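PDB 4JX2: DUF5624 domain-containing protein, which is of unknown function but is probably secreted by Legionella pneumophila and combines helices with a small mixed beta sheet. Local coordinates for residues 81-86 with 259-264; 276-281 with 381-386; 356-361 with 389-394. All blocks are in the same frame, centred on the assembly; numbering follows the deposited sequence.

How the interactions relate
The three contacts form a row through the middle of the chain. Centres of interactions 1 and 2 lie about 12 Å apart, those of 2 and 3 about 11 Å, and those of 1 and 3 about 21 Å. Interaction 1 is the parallel pair at the heart of the mixed sheet. Its Phe82 and Phe262 pack on Leu279 of helix 279-286, which interaction 2 ties to the loop before helix 386-398. Phe390 of that helix then packs on Trp278 and Pro281, linking interactions 2 and 3. Along the chain interaction 1 closes first, whereas the segments of interactions 2 and 3 alternate. The row thus joins the sheet to the C-terminal helices.

Interaction 1 (81-86 with 259-264); sequences LFINST and IIRFVA
The ring of Phe82 receives the carbonyl oxygen of Ile259 at its edge, in plane, while CG1 of Ile260 approaches it obliquely. Beyond the pair, Leu279 and Val283 of helix 279-286 pack against the Phe82 side chain. The guanidinium of Arg261 meets Asn84 and water 1 at its edge. Its NH1 donates to Asn84 OD1 over 2.7 Å, but the N-H is poorly aimed and the bond is weak. The amide stands nearly upright on the guanidinium plane, 81° apart. A bend at chi2 (-134°) turns the arginine chain so that its tip lies beside Asn84. The stronger hold on this group is NE, which donates to Ala302 O. Tyr301 of the second subunit packs on both Arg261 and Val263.

The backbones form four hydrogen bonds. Phe82 N donates to Ile259 O at 2.9 Å, and Phe82 O accepts from Arg261 N at 2.8 Å. Asn84 repeats the pattern: its N donates to Arg261 O, and its O accepts from Val263 N. Leu81 and Ile259 lie side by side on one face, with CD2 of Leu81 3.8 Å from CD1 of Ile259. Helix 315-339 packs on this face. Phe82 and Ile260 occupy the other, under helix 279-286.

Asn84 and Ser85 are the corners of a type II' turn from Ile83 to Thr86, which sends the chain back as a tight hairpin. The whole is a central parallel strand pair, 17° between strand directions, in a mixed sheet with helices on both faces.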
loop_
_atom_site.group_PDB
_atom_site.type_symbol
_atom_site.label_atom_id
_atom_site.label_comp_id
_atom_site.label_asym_id
_atom_site.label_seq_id
_atom_site.Cartn_x
_atom_site.Cartn_y
_atom_site.Cartn_z
ATOM N N LEU A 81 -15.227 -3.522 -8.609
ATOM C CA LEU A 81 -14.577 -3.946 -7.362
ATOM C C LEU A 81 -13.761 -5.226 -7.477
ATOM O O LEU A 81 -14.322 -6.325 -7.581
ATOM C CB LEU A 81 -15.624 -4.156 -6.238
ATOM C CG LEU A 81 -16.709 -3.104 -6.006
ATOM C CD1 LEU A 81 -17.792 -3.661 -5.146
ATOM C CD2 LEU A 81 -16.148 -1.879 -5.348
ATOM N N PHE A 82 -12.428 -5.079 -7.386
ATOM C CA PHE A 82 -11.484 -6.191 -7.356
ATOM C C PHE A 82 -11.198 -6.439 -5.908
ATOM O O PHE A 82 -10.371 -5.741 -5.317
ATOM C CB PHE A 82 -10.209 -5.872 -8.152
ATOM C CG PHE A 82 -10.415 -5.723 -9.649
ATOM C CD1 PHE A 82 -10.702 -4.481 -10.211
ATOM C CD2 PHE A 82 -10.274 -6.815 -10.502
ATOM C CE1 PHE A 82 -10.861 -4.343 -11.592
ATOM C CE2 PHE A 82 -10.403 -6.664 -11.882
ATOM C CZ PHE A 82 -10.711 -5.434 -12.417
ATOM N N ILE A 83 -11.970 -7.342 -5.293
ATOM C CA ILE A 83 -11.860 -7.612 -3.867
ATOM C C ILE A 83 -11.457 -9.061 -3.666
ATOM O O ILE A 83 -12.196 -9.976 -4.047
ATOM C CB ILE A 83 -13.171 -7.215 -3.114
ATOM C CG1 ILE A 83 -13.395 -5.676 -3.246
ATOM C CG2 ILE A 83 -13.112 -7.668 -1.624
ATOM C CD1 ILE A 83 -14.649 -5.136 -2.718
ATOM N N ASN A 84 -10.266 -9.245 -3.043
ATOM C CA ASN A 84 -9.603 -10.516 -2.746
ATOM C C ASN A 84 -9.179 -11.185 -4.050
ATOM O O ASN A 84 -8.159 -10.779 -4.593
ATOM C CB ASN A 84 -10.470 -11.427 -1.866
ATOM C CG ASN A 84 -10.496 -11.001 -0.422
ATOM O OD1 ASN A 84 -9.477 -10.611 0.155
ATOM N ND2 ASN A 84 -11.658 -11.110 0.209
ATOM N N SER A 85 -9.961 -12.156 -4.593
ATOM C CA SER A 85 -9.620 -12.804 -5.872
ATOM C C SER A 85 -10.691 -12.542 -6.952
ATOM O O SER A 85 -10.470 -12.844 -8.126
ATOM C CB SER A 85 -9.438 -14.307 -5.676
ATOM O OG SER A 85 -8.424 -14.593 -4.731
ATOM N N THR A 86 -11.849 -11.983 -6.554
ATOM C CA THR A 86 -12.985 -11.797 -7.440
ATOM C C THR A 86 -13.172 -10.360 -7.902
ATOM O O THR A 86 -12.930 -9.422 -7.150
ATOM C CB THR A 86 -14.257 -12.274 -6.701
ATOM O OG1 THR A 86 -14.038 -13.588 -6.193
ATOM C CG2 THR A 86 -15.521 -12.268 -7.575
ATOM N N ILE A 259 -12.168 0.182 -7.645
ATOM C CA ILE A 259 -11.597 -0.105 -6.329
ATOM C C ILE A 259 -10.807 -1.398 -6.447
ATOM O O ILE A 259 -11.355 -2.429 -6.870
ATOM C CB ILE A 259 -12.677 -0.173 -5.209
ATOM C CG1 ILE A 259 -13.211 1.237 -4.877
ATOM C CG2 ILE A 259 -12.158 -0.922 -3.948
ATOM C CD1 ILE A 259 -14.462 1.236 -4.077
ATOM N N ILE A 260 -9.522 -1.336 -6.077
ATOM C CA ILE A 260 -8.632 -2.494 -6.088
ATOM C C ILE A 260 -8.194 -2.804 -4.648
ATOM O O ILE A 260 -7.503 -2.006 -4.018
ATOM C CB ILE A 260 -7.429 -2.313 -7.051
ATOM C CG1 ILE A 260 -7.921 -2.124 -8.521
ATOM C CG2 ILE A 260 -6.452 -3.488 -6.910
ATOM C CD1 ILE A 260 -6.916 -1.646 -9.519
ATOM N N ARG A 261 -8.636 -3.959 -4.141
ATOM C CA ARG A 261 -8.304 -4.556 -2.839
ATOM C C ARG A 261 -8.045 -6.045 -3.131
ATOM O O ARG A 261 -8.601 -6.944 -2.511
ATOM C CB ARG A 261 -9.429 -4.304 -1.811
ATOM C CG ARG A 261 -9.063 -4.687 -0.383
ATOM C CD ARG A 261 -10.205 -5.471 0.226
ATOM N NE ARG A 261 -9.920 -5.951 1.575
ATOM C CZ ARG A 261 -9.426 -7.150 1.851
ATOM N NH1 ARG A 261 -9.138 -7.996 0.875
ATOM N NH2 ARG A 261 -9.212 -7.512 3.108
ATOM N N PHE A 262 -7.229 -6.276 -4.158
ATOM C CA PHE A 262 -6.873 -7.586 -4.674
ATOM C C PHE A 262 -5.689 -8.198 -3.914
ATOM O O PHE A 262 -4.625 -7.576 -3.781
ATOM C CB PHE A 262 -6.548 -7.461 -6.155
ATOM C CG PHE A 262 -6.267 -8.772 -6.838
ATOM C CD1 PHE A 262 -7.302 -9.521 -7.391
ATOM C CD2 PHE A 262 -4.962 -9.231 -6.985
ATOM C CE1 PHE A 262 -7.034 -10.698 -8.071
ATOM C CE2 PHE A 262 -4.697 -10.433 -7.634
ATOM C CZ PHE A 262 -5.729 -11.144 -8.190
ATOM N N VAL A 263 -5.886 -9.443 -3.446
ATOM C CA VAL A 263 -4.917 -10.200 -2.663
ATOM C C VAL A 263 -4.525 -11.472 -3.422
ATOM O O VAL A 263 -5.373 -12.345 -3.677
ATOM C CB VAL A 263 -5.411 -10.543 -1.226
ATOM C CG1 VAL A 263 -4.237 -10.930 -0.325
ATOM C CG2 VAL A 263 -6.228 -9.407 -0.614
ATOM N N ALA A 264 -3.217 -11.569 -3.759
ATOM C CA ALA A 264 -2.636 -12.720 -4.445
ATOM C C ALA A 264 -2.300 -13.818 -3.397
ATOM O O ALA A 264 -1.157 -13.934 -2.928
ATOM C CB ALA A 264 -1.395 -12.296 -5.234
HETATM O O HOH W 1 -7.844 -10.702 2.968
HETATM O O HOH W 2 -7.418 -13.345 -2.530
#

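Interaction 2 (276-281 with 381-386); sequences SNWLVP and TEMLSN. With SO4 (sulfate ion), chain F.
Ser276 and Glu382 join the approach to helix 279-286 to the loop before helix 386-398, in a loop-to-loop contact beside an Asx turn that caps the first helix. Ser276 OG donates to Glu382 OE2 over 2.7 Å, on the syn side of the carboxylate. Thr381 OG1 donates to the same oxygen from the anti side, so two hydroxyls grip it. The carbonyl of Ser276 accepts from Asn386 ND2 at 2.8 Å. The carbonyl oxygen lies close to the plane of the Asn386 amide, but the nitrogen comes from well above the Ser276 carbonyl plane, away from a lone pair. Asn386 ND2 also reaches Glu382 OE1, and the two bonds fix how the amide is turned.

Asn277 makes the cap: its OD1 takes Leu279 N at 3.0 Å on an in-plane lone pair. Its ND2 is held by Gly271 O. The methyl CE of selenomethionine Met383 lies across this amide and reaches on to Trp278.

Trp278 has CG in the crowded position between backbone N and carbonyl carbon (chi1 58°), which points the indole at the second segment. Its NE1 donates to Ser385 OG at 2.9 Å, with the hydroxyl almost in the ring plane. Asn386 OD1 sits at the ring edge near CD1, its amide roughly perpendicular to the indole. Met383 CE comes within 3.5 Å of CD1 of Trp278.

Residues 383-386 form a type I turn. On it a sulfate, probably from the crystallisation liquor, meets Asn267, Arg332 of the second subunit, and Leu384, whose N donates to sulfate O3 over 3.2 Å.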
loop_
_atom_site.group_PDB
_atom_site.type_symbol
_atom_site.label_atom_id
_atom_site.label_comp_id
_atom_site.label_asym_id
_atom_site.label_seq_id
_atom_site.Cartn_x
_atom_site.Cartn_y
_atom_site.Cartn_z
ATOM N N SER A 276 2.937 -1.982 -9.295
ATOM C CA SER A 276 3.132 -3.368 -8.873
ATOM C C SER A 276 1.831 -4.200 -8.948
ATOM O O SER A 276 1.770 -5.281 -8.335
ATOM C CB SER A 276 3.686 -3.401 -7.456
ATOM O OG SER A 276 4.904 -2.680 -7.400
ATOM N N ASN A 277 0.807 -3.703 -9.706
ATOM C CA ASN A 277 -0.474 -4.364 -9.912
ATOM C C ASN A 277 -0.913 -4.218 -11.367
ATOM O O ASN A 277 -1.390 -3.156 -11.791
ATOM C CB ASN A 277 -1.568 -3.848 -8.951
ATOM C CG ASN A 277 -2.707 -4.838 -8.778
ATOM O OD1 ASN A 277 -3.254 -5.396 -9.737
ATOM N ND2 ASN A 277 -3.041 -5.154 -7.554
ATOM N N TRP A 278 -0.814 -5.328 -12.119
ATOM C CA TRP A 278 -1.151 -5.366 -13.536
ATOM C C TRP A 278 -2.635 -5.198 -13.790
ATOM O O TRP A 278 -3.031 -5.042 -14.954
ATOM C CB TRP A 278 -0.626 -6.653 -14.183
ATOM C CG TRP A 278 -1.145 -7.912 -13.560
ATOM C CD1 TRP A 278 -0.518 -8.677 -12.630
ATOM C CD2 TRP A 278 -2.411 -8.549 -13.820
ATOM N NE1 TRP A 278 -1.325 -9.732 -12.258
ATOM C CE2 TRP A 278 -2.480 -9.694 -12.994
ATOM C CE3 TRP A 278 -3.495 -8.264 -14.683
ATOM C CZ2 TRP A 278 -3.599 -10.540 -12.975
ATOM C CZ3 TRP A 278 -4.589 -9.116 -14.689
ATOM C CH2 TRP A 278 -4.641 -10.234 -13.843
ATOM N N LEU A 279 -3.469 -5.192 -12.718
ATOM C CA LEU A 279 -4.916 -4.963 -12.892
ATOM C C LEU A 279 -5.163 -3.550 -13.369
ATOM O O LEU A 279 -6.141 -3.307 -14.062
ATOM C CB LEU A 279 -5.729 -5.221 -11.615
ATOM C CG LEU A 279 -5.911 -6.652 -11.162
ATOM C CD1 LEU A 279 -6.566 -6.684 -9.828
ATOM C CD2 LEU A 279 -6.720 -7.462 -12.152
ATOM N N VAL A 280 -4.269 -2.616 -12.990
ATOM C CA VAL A 280 -4.374 -1.204 -13.339
ATOM C C VAL A 280 -4.245 -1.052 -14.878
ATOM O O VAL A 280 -5.252 -0.638 -15.481
ATOM C CB VAL A 280 -3.401 -0.313 -12.531
ATOM C CG1 VAL A 280 -3.530 1.153 -12.950
ATOM C CG2 VAL A 280 -3.647 -0.474 -11.036
ATOM N N PRO A 281 -3.130 -1.441 -15.559
ATOM C CA PRO A 281 -3.120 -1.341 -17.032
ATOM C C PRO A 281 -4.190 -2.233 -17.699
ATOM O O PRO A 281 -4.746 -1.833 -18.717
ATOM C CB PRO A 281 -1.712 -1.803 -17.412
ATOM C CG PRO A 281 -1.248 -2.645 -16.261
ATOM C CD PRO A 281 -1.845 -1.973 -15.055
ATOM N N THR A 381 6.802 -6.184 -2.634
ATOM C CA THR A 381 5.790 -5.359 -3.308
ATOM C C THR A 381 5.193 -6.052 -4.537
ATOM O O THR A 381 4.115 -5.678 -4.979
ATOM C CB THR A 381 6.417 -4.013 -3.738
ATOM O OG1 THR A 381 7.496 -4.236 -4.667
ATOM C CG2 THR A 381 6.894 -3.201 -2.557
ATOM N N GLU A 382 5.895 -7.033 -5.093
ATOM C CA GLU A 382 5.512 -7.742 -6.322
ATOM C C GLU A 382 4.832 -9.078 -6.100
ATOM O O GLU A 382 5.060 -9.770 -5.101
ATOM C CB GLU A 382 6.764 -8.013 -7.174
ATOM C CG GLU A 382 7.613 -6.794 -7.497
ATOM C CD GLU A 382 6.845 -5.614 -8.046
ATOM O OE1 GLU A 382 6.198 -5.757 -9.110
ATOM O OE2 GLU A 382 6.875 -4.548 -7.393
HETATM N N MSE A 383 3.998 -9.439 -7.066
HETATM C CA MSE A 383 3.298 -10.730 -7.156
HETATM C C MSE A 383 3.972 -11.463 -8.271
HETATM O O MSE A 383 4.415 -10.792 -9.217
HETATM C CB MSE A 383 1.788 -10.552 -7.468
HETATM C CG MSE A 383 1.224 -9.189 -7.145
HETATM SE SE MSE A 383 -0.679 -9.097 -7.435
HETATM C CE MSE A 383 -0.690 -8.218 -9.141
ATOM N N LEU A 384 4.026 -12.806 -8.245
ATOM C CA LEU A 384 4.650 -13.534 -9.377
ATOM C C LEU A 384 3.910 -13.261 -10.711
ATOM O O LEU A 384 4.566 -13.233 -11.744
ATOM C CB LEU A 384 4.777 -15.053 -9.140
ATOM C CG LEU A 384 5.921 -15.511 -8.239
ATOM C CD1 LEU A 384 5.965 -17.026 -8.168
ATOM C CD2 LEU A 384 7.285 -14.947 -8.688
ATOM N N SER A 385 2.587 -12.962 -10.668
ATOM C CA SER A 385 1.803 -12.659 -11.863
ATOM C C SER A 385 2.270 -11.359 -12.572
ATOM O O SER A 385 1.992 -11.212 -13.769
ATOM C CB SER A 385 0.310 -12.606 -11.547
ATOM O OG SER A 385 -0.003 -11.688 -10.518
ATOM N N ASN A 386 3.038 -10.462 -11.870
ATOM C CA ASN A 386 3.613 -9.239 -12.467
ATOM C C ASN A 386 4.718 -9.583 -13.478
ATOM O O ASN A 386 5.104 -8.718 -14.268
ATOM C CB ASN A 386 4.181 -8.304 -11.404
ATOM C CG ASN A 386 3.173 -7.607 -10.532
ATOM O OD1 ASN A 386 1.990 -7.526 -10.845
ATOM N ND2 ASN A 386 3.644 -7.019 -9.447
HETATM S S SO4 F . 2.866 -15.072 -5.349
HETATM O O1 SO4 F . 4.271 -15.346 -5.614
HETATM O O2 SO4 F . 2.556 -15.464 -3.957
HETATM O O3 SO4 F . 2.615 -13.645 -5.539
HETATM O O4 SO4 F . 2.009 -15.837 -6.261
#

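Interaction 3 (356-361 with 389-394); sequences GDYTYS and GFWMAG
Tyr358 points the edge of its ring at the face of Trp391 in a T-shaped stack. The Tyr358 ring and the five-membered ring of Trp391 have their centroids 5.2 Å apart and their planes at 62°. CD1 of Tyr358 is the atom over the indole, offset toward its rim, and it lies 3.6 Å from Trp391 NE1. One face of the tyrosine ring is laid on the helix at Gly394. There the CA of Gly394 makes a CH-pi contact, 4.1 Å from the centroid of the Tyr358 ring. Gly394 has no side chain, so the ring can rest directly on the helix backbone. With CG anti to the backbone N (chi1 -169°), Tyr358 sends its ring along the helix toward Gly394.

Next to this stack, the carbonyl oxygen of Gly356 sits 3.4 Å from CB of Trp391. Water 3 links the two backbones: it donates to Gly356 O at 2.7 Å and accepts from Trp391 N at 3.2 Å. On the five-membered ring, Trp391 NE1 donates to water 4 over 2.9 Å. Asp357 O lies at the indole edge, in plane. The carboxylate of Asp357 runs beside Phe390, with OD1 nearest its CB.

The second shell sets these groups. Asp357 forms salt bridges with Arg372 through OD1 and with Arg351 through OD2, and Arg351 also makes a cation-pi contact with Phe390. Phe369 stacks edge-to-face on Trp391, and Met232 of helix 223-247 packs against the indole.

The loop thus lies on helix 386-398 through aromatic and water-mediated contacts. Charge enters mainly behind Asp357, where the paired arginines would probably favour its ionised form and anchor the loop.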
loop_
_atom_site.group_PDB
_atom_site.type_symbol
_atom_site.label_atom_id
_atom_site.label_comp_id
_atom_site.label_asym_id
_atom_site.label_seq_id
_atom_site.Cartn_x
_atom_site.Cartn_y
_atom_site.Cartn_z
ATOM N N GLY A 356 9.912 -6.911 -19.105
ATOM C CA GLY A 356 8.640 -7.556 -18.783
ATOM C C GLY A 356 7.433 -6.651 -18.952
ATOM O O GLY A 356 6.295 -7.109 -18.834
ATOM N N ASP A 357 7.657 -5.351 -19.194
ATOM C CA ASP A 357 6.582 -4.429 -19.510
ATOM C C ASP A 357 6.334 -4.510 -21.000
ATOM O O ASP A 357 7.280 -4.786 -21.755
ATOM C CB ASP A 357 6.962 -2.993 -19.142
ATOM C CG ASP A 357 7.019 -2.634 -17.674
ATOM O OD1 ASP A 357 6.483 -3.413 -16.846
ATOM O OD2 ASP A 357 7.568 -1.551 -17.354
ATOM N N TYR A 358 5.103 -4.239 -21.448
ATOM C CA TYR A 358 4.807 -4.217 -22.881
ATOM C C TYR A 358 5.564 -3.072 -23.549
ATOM O O TYR A 358 6.240 -3.286 -24.554
ATOM C CB TYR A 358 3.296 -4.098 -23.154
ATOM C CG TYR A 358 2.964 -4.351 -24.606
ATOM C CD1 TYR A 358 3.189 -5.596 -25.184
ATOM C CD2 TYR A 358 2.461 -3.335 -25.419
ATOM C CE1 TYR A 358 2.926 -5.827 -26.532
ATOM C CE2 TYR A 358 2.148 -3.568 -26.763
ATOM C CZ TYR A 358 2.384 -4.819 -27.315
ATOM O OH TYR A 358 2.115 -5.083 -28.644
ATOM N N THR A 359 5.497 -1.870 -22.941
ATOM C CA THR A 359 6.143 -0.639 -23.428
ATOM C C THR A 359 7.679 -0.706 -23.449
ATOM O O THR A 359 8.295 0.131 -24.110
ATOM C CB THR A 359 5.719 0.576 -22.575
ATOM O OG1 THR A 359 5.954 0.322 -21.184
ATOM C CG2 THR A 359 4.265 0.969 -22.803
ATOM N N TYR A 360 8.294 -1.669 -22.732
ATOM C CA TYR A 360 9.742 -1.785 -22.631
ATOM C C TYR A 360 10.407 -2.253 -23.948
ATOM O O TYR A 360 11.241 -1.524 -24.489
ATOM C CB TYR A 360 10.152 -2.691 -21.460
ATOM C CG TYR A 360 11.650 -2.724 -21.292
ATOM C CD1 TYR A 360 12.337 -1.621 -20.786
ATOM C CD2 TYR A 360 12.396 -3.819 -21.726
ATOM C CE1 TYR A 360 13.725 -1.622 -20.685
ATOM C CE2 TYR A 360 13.788 -3.832 -21.625
ATOM C CZ TYR A 360 14.445 -2.730 -21.106
ATOM O OH TYR A 360 15.808 -2.730 -21.012
ATOM N N SER A 361 10.138 -3.486 -24.399
ATOM C CA SER A 361 10.729 -4.012 -25.635
ATOM C C SER A 361 9.610 -4.272 -26.633
ATOM O O SER A 361 8.656 -4.976 -26.267
ATOM C CB SER A 361 11.509 -5.296 -25.354
ATOM O OG SER A 361 12.824 -5.283 -25.883
ATOM N N GLY A 389 1.984 -10.263 -16.431
ATOM C CA GLY A 389 0.737 -9.506 -16.369
ATOM C C GLY A 389 0.737 -8.204 -17.139
ATOM O O GLY A 389 -0.177 -7.971 -17.944
ATOM N N PHE A 390 1.782 -7.347 -16.905
ATOM C CA PHE A 390 1.952 -6.066 -17.606
ATOM C C PHE A 390 2.144 -6.281 -19.103
ATOM O O PHE A 390 1.547 -5.547 -19.893
ATOM C CB PHE A 390 3.105 -5.235 -17.020
ATOM C CG PHE A 390 2.793 -4.659 -15.658
ATOM C CD1 PHE A 390 3.035 -5.392 -14.500
ATOM C CD2 PHE A 390 2.263 -3.381 -15.530
ATOM C CE1 PHE A 390 2.713 -4.877 -13.242
ATOM C CE2 PHE A 390 1.972 -2.850 -14.262
ATOM C CZ PHE A 390 2.174 -3.615 -13.132
ATOM N N TRP A 391 2.932 -7.301 -19.501
ATOM C CA TRP A 391 3.163 -7.627 -20.921
ATOM C C TRP A 391 1.889 -8.169 -21.610
ATOM O O TRP A 391 1.531 -7.677 -22.685
ATOM C CB TRP A 391 4.322 -8.634 -21.108
ATOM C CG TRP A 391 4.749 -8.708 -22.539
ATOM C CD1 TRP A 391 5.600 -7.853 -23.188
ATOM C CD2 TRP A 391 4.213 -9.582 -23.545
ATOM N NE1 TRP A 391 5.649 -8.162 -24.528
ATOM C CE2 TRP A 391 4.825 -9.234 -24.773
ATOM C CE3 TRP A 391 3.288 -10.641 -23.527
ATOM C CZ2 TRP A 391 4.561 -9.925 -25.966
ATOM C CZ3 TRP A 391 3.009 -11.304 -24.710
ATOM C CH2 TRP A 391 3.658 -10.959 -25.909
HETATM N N MSE A 392 1.239 -9.204 -21.024
HETATM C CA MSE A 392 0.050 -9.811 -21.616
HETATM C C MSE A 392 -1.124 -8.803 -21.703
HETATM O O MSE A 392 -1.852 -8.856 -22.684
HETATM C CB MSE A 392 -0.345 -11.112 -20.894
HETATM C CG MSE A 392 -1.489 -11.890 -21.591
HETATM SE SE MSE A 392 -1.167 -12.364 -23.475
HETATM C CE MSE A 392 -0.097 -13.990 -23.268
ATOM N N ALA A 393 -1.287 -7.869 -20.742
ATOM C CA ALA A 393 -2.354 -6.864 -20.837
ATOM C C ALA A 393 -2.123 -5.967 -22.059
ATOM O O ALA A 393 -3.051 -5.739 -22.823
ATOM C CB ALA A 393 -2.419 -6.031 -19.571
ATOM N N GLY A 394 -0.875 -5.550 -22.273
ATOM C CA GLY A 394 -0.479 -4.713 -23.396
ATOM C C GLY A 394 -0.596 -5.390 -24.742
ATOM O O GLY A 394 -1.087 -4.771 -25.697
HETATM O O HOH W 3 4.692 -8.247 -17.040
HETATM O O HOH W 4 6.467 -6.099 -26.325
#